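Local atomic coordinates of endoglucanase E-5 (Thermobifida fusca, PDB entry 2CKS), a protein that cleaves internal beta-1,4-glucosidic linkages in cellulose, lichenin and cereal beta-D-glucans, here represented by its family 5 glycoside hydrolase catalytic domain. Residues 171-176 / 182-187; 219-222 / 226-229. All coordinates share one frame; numbering follows the deposited sequence. Where two conformers were deposited one is given.

Contact 1. Residues 171-176 / 182-187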
ATOM      1  N   GLY A 171      -2.277  -2.044   9.486  1.00  5.92           N
ATOM      2  CA  GLY A 171      -1.131  -1.222   9.826  1.00  5.96           C
ATOM      3  C   GLY A 171      -0.508  -1.660  11.139  1.00  6.12           C
ATOM      4  O   GLY A 171      -1.154  -2.316  11.938  1.00  6.25           O
ATOM      5  N   THR A 172       0.750  -1.302  11.344  1.00  6.06           N
ATOM      6  CA  THR A 172       1.486  -1.721  12.528  1.00  6.44           C
ATOM      7  C   THR A 172       2.059  -0.530  13.289  1.00  6.86           C
ATOM      8  O   THR A 172       1.998   0.617  12.838  1.00  5.78           O
ATOM      9  CB  THR A 172       2.572  -2.770  12.162  1.00  6.56           C
ATOM     10  OG1 THR A 172       3.488  -2.260  11.185  1.00  7.41           O
ATOM     11  CG2 THR A 172       1.946  -4.001  11.512  1.00  7.25           C
ATOM     12  N   ARG A 173       2.590  -0.804  14.469  1.00  7.29           N
ATOM     13  CA  ARG A 173       3.071   0.256  15.350  1.00  7.96           C
ATOM     14  C   ARG A 173       4.168   1.098  14.716  1.00  7.94           C
ATOM     15  O   ARG A 173       4.999   0.592  13.974  1.00  7.48           O
ATOM     16  CB  ARG A 173       3.653  -0.360  16.612  1.00  8.56           C
ATOM     17  CG  ARG A 173       2.666  -0.762  17.642  1.00 11.90           C
ATOM     18  CD  ARG A 173       3.356  -1.094  18.959  1.00 13.82           C
ATOM     19  NE  ARG A 173       3.796   0.099  19.683  1.00 16.00           N
ATOM     20  CZ  ARG A 173       4.730   0.114  20.638  1.00 17.31           C
ATOM     21  NH1 ARG A 173       5.351  -1.000  21.023  1.00 17.69           N
ATOM     22  NH2 ARG A 173       5.038   1.261  21.230  1.00 19.18           N
ATOM     23  N   GLY A 174       4.182   2.388  15.040  1.00  7.86           N
ATOM     24  CA  GLY A 174       5.298   3.240  14.686  1.00  7.94           C
ATOM     25  C   GLY A 174       5.410   3.501  13.203  1.00  8.05           C
ATOM     26  O   GLY A 174       6.423   3.193  12.574  1.00  8.06           O
ATOM     27  N   TRP A 175       4.359   4.088  12.652  1.00  7.76           N
ATOM     28  CA  TRP A 175       4.260   4.352  11.217  1.00  7.45           C
ATOM     29  C   TRP A 175       4.440   3.073  10.403  1.00  6.67           C
ATOM     30  O   TRP A 175       5.143   3.034   9.392  1.00  6.92           O
ATOM     31  CB  TRP A 175       5.249   5.435  10.785  1.00  7.63           C
ATOM     32  CG  TRP A 175       4.997   6.729  11.456  1.00  9.79           C
ATOM     33  CD1 TRP A 175       4.161   7.716  11.043  1.00 11.16           C
ATOM     34  CD2 TRP A 175       5.570   7.173  12.684  1.00 12.63           C
ATOM     35  NE1 TRP A 175       4.197   8.766  11.927  1.00 13.25           N
ATOM     36  CE2 TRP A 175       5.051   8.455  12.951  1.00 13.87           C
ATOM     37  CE3 TRP A 175       6.492   6.628  13.580  1.00 14.31           C
ATOM     38  CZ2 TRP A 175       5.419   9.195  14.077  1.00 15.60           C
ATOM     39  CZ3 TRP A 175       6.855   7.364  14.702  1.00 16.88           C
ATOM     40  CH2 TRP A 175       6.317   8.630  14.937  1.00 16.32           C
ATOM     41  N   SER A 176       3.760   2.027  10.851  1.00  6.31           N
ATOM     42  CA  SER A 176       3.811   0.720  10.204  1.00  5.90           C
ATOM     43  C   SER A 176       5.250   0.239  10.013  1.00  6.37           C
ATOM     44  O   SER A 176       5.617  -0.277   8.961  1.00  6.14           O
ATOM     45  CB  SER A 176       3.010   0.726   8.901  1.00  5.91           C
ATOM     46  OG  SER A 176       1.623   0.686   9.202  1.00  6.16           O
ATOM     47  N   GLU A 182       9.327   2.566  17.319  1.00 14.51           N
ATOM     48  CA  GLU A 182       8.876   2.851  18.690  1.00 15.36           C
ATOM     49  C   GLU A 182       9.468   1.850  19.692  1.00 15.80           C
ATOM     50  O   GLU A 182       8.873   1.568  20.736  1.00 16.98           O
ATOM     51  CB  GLU A 182       7.338   2.899  18.741  1.00 15.51           C
ATOM     52  CG  GLU A 182       6.779   4.120  18.004  1.00 16.67           C
ATOM     53  CD  GLU A 182       5.261   4.237  18.020  1.00 17.01           C
ATOM     54  OE1 GLU A 182       4.588   3.351  18.589  1.00 19.87           O
ATOM     55  OE2 GLU A 182       4.742   5.238  17.452  1.00 17.08           O
ATOM     56  N   GLY A 183      10.644   1.316  19.358  1.00 16.04           N
ATOM     57  CA  GLY A 183      11.410   0.452  20.244  1.00 15.88           C
ATOM     58  C   GLY A 183      10.931  -0.977  20.426  1.00 15.60           C
ATOM     59  O   GLY A 183      11.288  -1.629  21.407  1.00 16.78           O
ATOM     60  N   SER A 184      10.135  -1.476  19.485  1.00 14.46           N
ATOM     61  CA  SER A 184       9.600  -2.835  19.544  1.00 13.58           C
ATOM     62  C   SER A 184       9.908  -3.599  18.255  1.00 12.33           C
ATOM     63  O   SER A 184      10.883  -3.301  17.568  1.00 12.46           O
ATOM     64  CB  SER A 184       8.094  -2.804  19.825  1.00 13.71           C
ATOM     65  OG  SER A 184       7.627  -4.094  20.194  1.00 14.58           O
ATOM     66  N   GLY A 185       9.091  -4.596  17.931  1.00 11.15           N
ATOM     67  CA  GLY A 185       9.323  -5.413  16.753  1.00 10.56           C
ATOM     68  C   GLY A 185       8.150  -6.322  16.449  1.00  9.79           C
ATOM     69  O   GLY A 185       7.150  -6.297  17.160  1.00  9.69           O
ATOM     70  N   PRO A 186       8.260  -7.122  15.394  1.00  9.49           N
ATOM     71  CA  PRO A 186       7.144  -7.973  14.959  1.00  9.52           C
ATOM     72  C   PRO A 186       6.748  -9.092  15.921  1.00  9.50           C
ATOM     73  O   PRO A 186       5.638  -9.603  15.815  1.00  9.46           O
ATOM     74  CB  PRO A 186       7.634  -8.554  13.627  1.00  9.50           C
ATOM     75  CG  PRO A 186       9.115  -8.393  13.642  1.00  9.61           C
ATOM     76  CD  PRO A 186       9.430  -7.235  14.505  1.00  9.30           C
ATOM     77  N   ALA A 187       7.619  -9.466  16.851  1.00  9.97           N
ATOM     78  CA  ALA A 187       7.258 -10.489  17.829  1.00 10.38           C
ATOM     79  C   ALA A 187       6.019 -10.088  18.634  1.00 10.23           C
ATOM     80  O   ALA A 187       5.233 -10.933  19.036  1.00 10.69           O
ATOM     81  CB  ALA A 187       8.424 -10.779  18.761  1.00 10.79           C
TER
HETATM   82  O   HOH W   1       2.242   3.245  17.281  1.00  9.94           O
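The guanidinium of R173 has CB of E182 over one face, while CB of S184 comes in obliquely, 3.5 Å from NH1. The carboxylate of E182 is turned 62° from the guanidinium plane, so the two groups do not pair flat, and the salt bridge is a long, weak hydrogen bond of 3.4 Å from NH2 of R173 to OE1 of E182. R173 gets there through a bend at chi3 (75°), and its long chain suits the place because NH1 also forms a salt bridge with E188, which accepts the hydroxyl of S184 as well. The extended chain of E182 lays its carboxylate along G174, where OE2 lies 3.5 Å from CA. G174 has a positive phi, which suits glycine, and a CB there would sit tightly against CG of E182. Both segments belong to the loop that follows strand 168-170 of the TIM barrel, on the catalytic side, and W175 reaches from it to E139, by similarity the proton donor. Obliquely to that indole, OE2 of E182 stands 4.1 Å from CZ3, with ring and carboxylate planes 79° apart. OE2 takes its hydrogen bond from the backbone N of G142, and OE1 accepts one of 2.7 Å from a water that in turn accepts from N of G174, so both oxygens have donors. With an alanine at E182, this water and the G142 amide would probably lose their carboxylate acceptor, and R173 one of its two carboxylate partners.

Contact 2. Residues 219-222 / 226-229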
ATOM      1  N   ARG A 219      12.545  -9.400   7.744  0.60  9.56           N
ATOM      2  CA  ARG A 219      12.879 -10.823   7.668  0.60 10.28           C
ATOM      3  C   ARG A 219      12.203 -11.602   8.799  0.60  9.99           C
ATOM      4  O   ARG A 219      11.575 -12.638   8.571  0.60  9.95           O
ATOM      5  CB  ARG A 219      14.397 -11.021   7.758  0.60 10.91           C
ATOM      6  CG  ARG A 219      15.022 -11.629   6.535  0.60 12.59           C
ATOM      7  CD  ARG A 219      16.482 -12.041   6.706  0.60 13.42           C
ATOM      8  NE  ARG A 219      17.423 -11.109   6.065  0.60 13.68           N
ATOM      9  CZ  ARG A 219      18.154 -10.195   6.695  0.60 14.35           C
ATOM     10  NH1 ARG A 219      18.085 -10.055   8.004  0.60 15.46           N
ATOM     11  NH2 ARG A 219      18.974  -9.405   6.009  0.60 16.38           N
ATOM     12  N   GLU A 220      12.326 -11.079  10.014  1.00  9.87           N
ATOM     13  CA  GLU A 220      11.732 -11.692  11.196  1.00  9.84           C
ATOM     14  C   GLU A 220      10.212 -11.831  11.062  1.00  9.41           C
ATOM     15  O   GLU A 220       9.653 -12.886  11.320  1.00  9.26           O
ATOM     16  CB  GLU A 220      12.078 -10.857  12.431  1.00  9.96           C
ATOM     17  CG  GLU A 220      11.581 -11.435  13.740  1.00 12.29           C
ATOM     18  CD  GLU A 220      11.853 -10.543  14.937  1.00 16.40           C
ATOM     19  OE1 GLU A 220      12.399  -9.421  14.765  1.00 19.88           O
ATOM     20  OE2 GLU A 220      11.517 -10.975  16.063  1.00 19.82           O
ATOM     21  N   ALA A 221       9.557 -10.764  10.623  1.00  8.35           N
ATOM     22  CA  ALA A 221       8.106 -10.753  10.521  1.00  8.24           C
ATOM     23  C   ALA A 221       7.635 -11.789   9.518  1.00  8.38           C
ATOM     24  O   ALA A 221       6.629 -12.461   9.740  1.00  8.64           O
ATOM     25  CB  ALA A 221       7.632  -9.370  10.103  1.00  7.56           C
ATOM     26  N   SER A 222       8.372 -11.921   8.419  1.00  8.92           N
ATOM     27  CA  SER A 222       7.955 -12.794   7.328  1.00 10.25           C
ATOM     28  C   SER A 222       7.995 -14.275   7.733  1.00 10.07           C
ATOM     29  O   SER A 222       7.348 -15.100   7.095  1.00 10.96           O
ATOM     30  CB  SER A 222       8.791 -12.530   6.073  1.00 10.36           C
ATOM     31  OG  SER A 222      10.105 -13.023   6.218  1.00 14.44           O
ATOM     32  N   PRO A 226       1.943 -12.987   7.300  1.00  7.29           N
ATOM     33  CA  PRO A 226       2.088 -12.358   5.983  1.00  7.10           C
ATOM     34  C   PRO A 226       2.313 -10.868   6.104  1.00  7.07           C
ATOM     35  O   PRO A 226       1.630 -10.209   6.886  1.00  7.12           O
ATOM     36  CB  PRO A 226       0.748 -12.657   5.296  1.00  7.32           C
ATOM     37  CG  PRO A 226       0.080 -13.679   6.165  1.00  7.52           C
ATOM     38  CD  PRO A 226       0.544 -13.375   7.552  1.00  7.66           C
ATOM     39  N   VAL A 227       3.288 -10.367   5.360  1.00  7.12           N
ATOM     40  CA  VAL A 227       3.628  -8.952   5.341  1.00  6.80           C
ATOM     41  C   VAL A 227       3.442  -8.419   3.920  1.00  6.43           C
ATOM     42  O   VAL A 227       3.778  -9.095   2.949  1.00  6.03           O
ATOM     43  CB  VAL A 227       5.088  -8.718   5.786  1.00  7.48           C
ATOM     44  CG1 VAL A 227       5.479  -7.263   5.612  1.00  8.04           C
ATOM     45  CG2 VAL A 227       5.283  -9.147   7.221  1.00  8.57           C
ATOM     46  N   PHE A 228       2.887  -7.219   3.804  1.00  5.06           N
ATOM     47  CA  PHE A 228       2.889  -6.492   2.544  1.00  5.20           C
ATOM     48  C   PHE A 228       3.523  -5.132   2.778  1.00  5.04           C
ATOM     49  O   PHE A 228       3.151  -4.412   3.702  1.00  5.32           O
ATOM     50  CB  PHE A 228       1.473  -6.321   1.990  1.00  4.97           C
ATOM     51  CG  PHE A 228       1.454  -5.994   0.522  1.00  5.04           C
ATOM     52  CD1 PHE A 228       1.146  -6.971  -0.423  1.00  6.05           C
ATOM     53  CD2 PHE A 228       1.775  -4.721   0.079  1.00  5.19           C
ATOM     54  CE1 PHE A 228       1.171  -6.672  -1.780  1.00  5.79           C
ATOM     55  CE2 PHE A 228       1.797  -4.423  -1.289  1.00  4.41           C
ATOM     56  CZ  PHE A 228       1.490  -5.403  -2.206  1.00  6.33           C
ATOM     57  N   VAL A 229       4.484  -4.776   1.937  1.00  4.55           N
ATOM     58  CA  VAL A 229       5.127  -3.486   2.053  1.00  4.57           C
ATOM     59  C   VAL A 229       4.298  -2.471   1.253  1.00  4.84           C
ATOM     60  O   VAL A 229       4.537  -2.244   0.078  1.00  4.89           O
ATOM     61  CB  VAL A 229       6.605  -3.557   1.621  1.00  4.76           C
ATOM     62  CG1 VAL A 229       7.224  -2.173   1.554  1.00  4.91           C
ATOM     63  CG2 VAL A 229       7.371  -4.442   2.607  1.00  5.31           C
TER
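A221 sets its methyl group against one branch of V227, CB to CG2 at 3.7 Å, and this is the one apolar side-chain contact between the two segments. Both side chains leave their backbones toward each other. In V227 the CG1 branch stands anti to the backbone N (chi1 174°), which leaves CG2 beside that N and turned to the helix; the same methyl lies 4.3 Å from the backbone N of S222. A beta-branched residue suits an extended strand, and here its CG2 methyl bridges from the strand to the helix, while the side chain also touches F203 of the neighbouring strand 199-206. Alanine suits the helix because its short side chain lets the helix lie close to the strand, while its methyl also meets L178. The pair thus joins helix 212-224 to strand 227-233 in a beta-alpha-beta unit of the TIM barrel, where the helix packs on the outside of the parallel sheet. Beside it S222, near the C-terminal end of the helix, turns its hydroxyl back on its own chain: OG donates a 2.8 Å hydrogen bond to O of R219, tilted 28° from the carbonyl plane. Serine fits because its short side chain can satisfy itself on the preceding turn. R258 of helix 245-258 adds weak hydrogen bonds to both OG of S222 and O of R219.

In the fold
From the N terminus, the chain leaves strand 168-170 and folds back on itself in contact 1, which closes a short loop with five residues between its segments and ends at helix 187-191. It then runs through strand 199-206 and helix 212-224 before contact 2 closes the short connection from the end of that helix into strand 227-233. The two are in series, neither nested nor crossing, with centres about 12 Å apart. They meet in space nonetheless: P186 CB packs on A221 CB at 3.6 Å, and P186 and A187 both touch E220. The loop after one barrel strand is thereby packed on the helix of the next beta-alpha-beta unit.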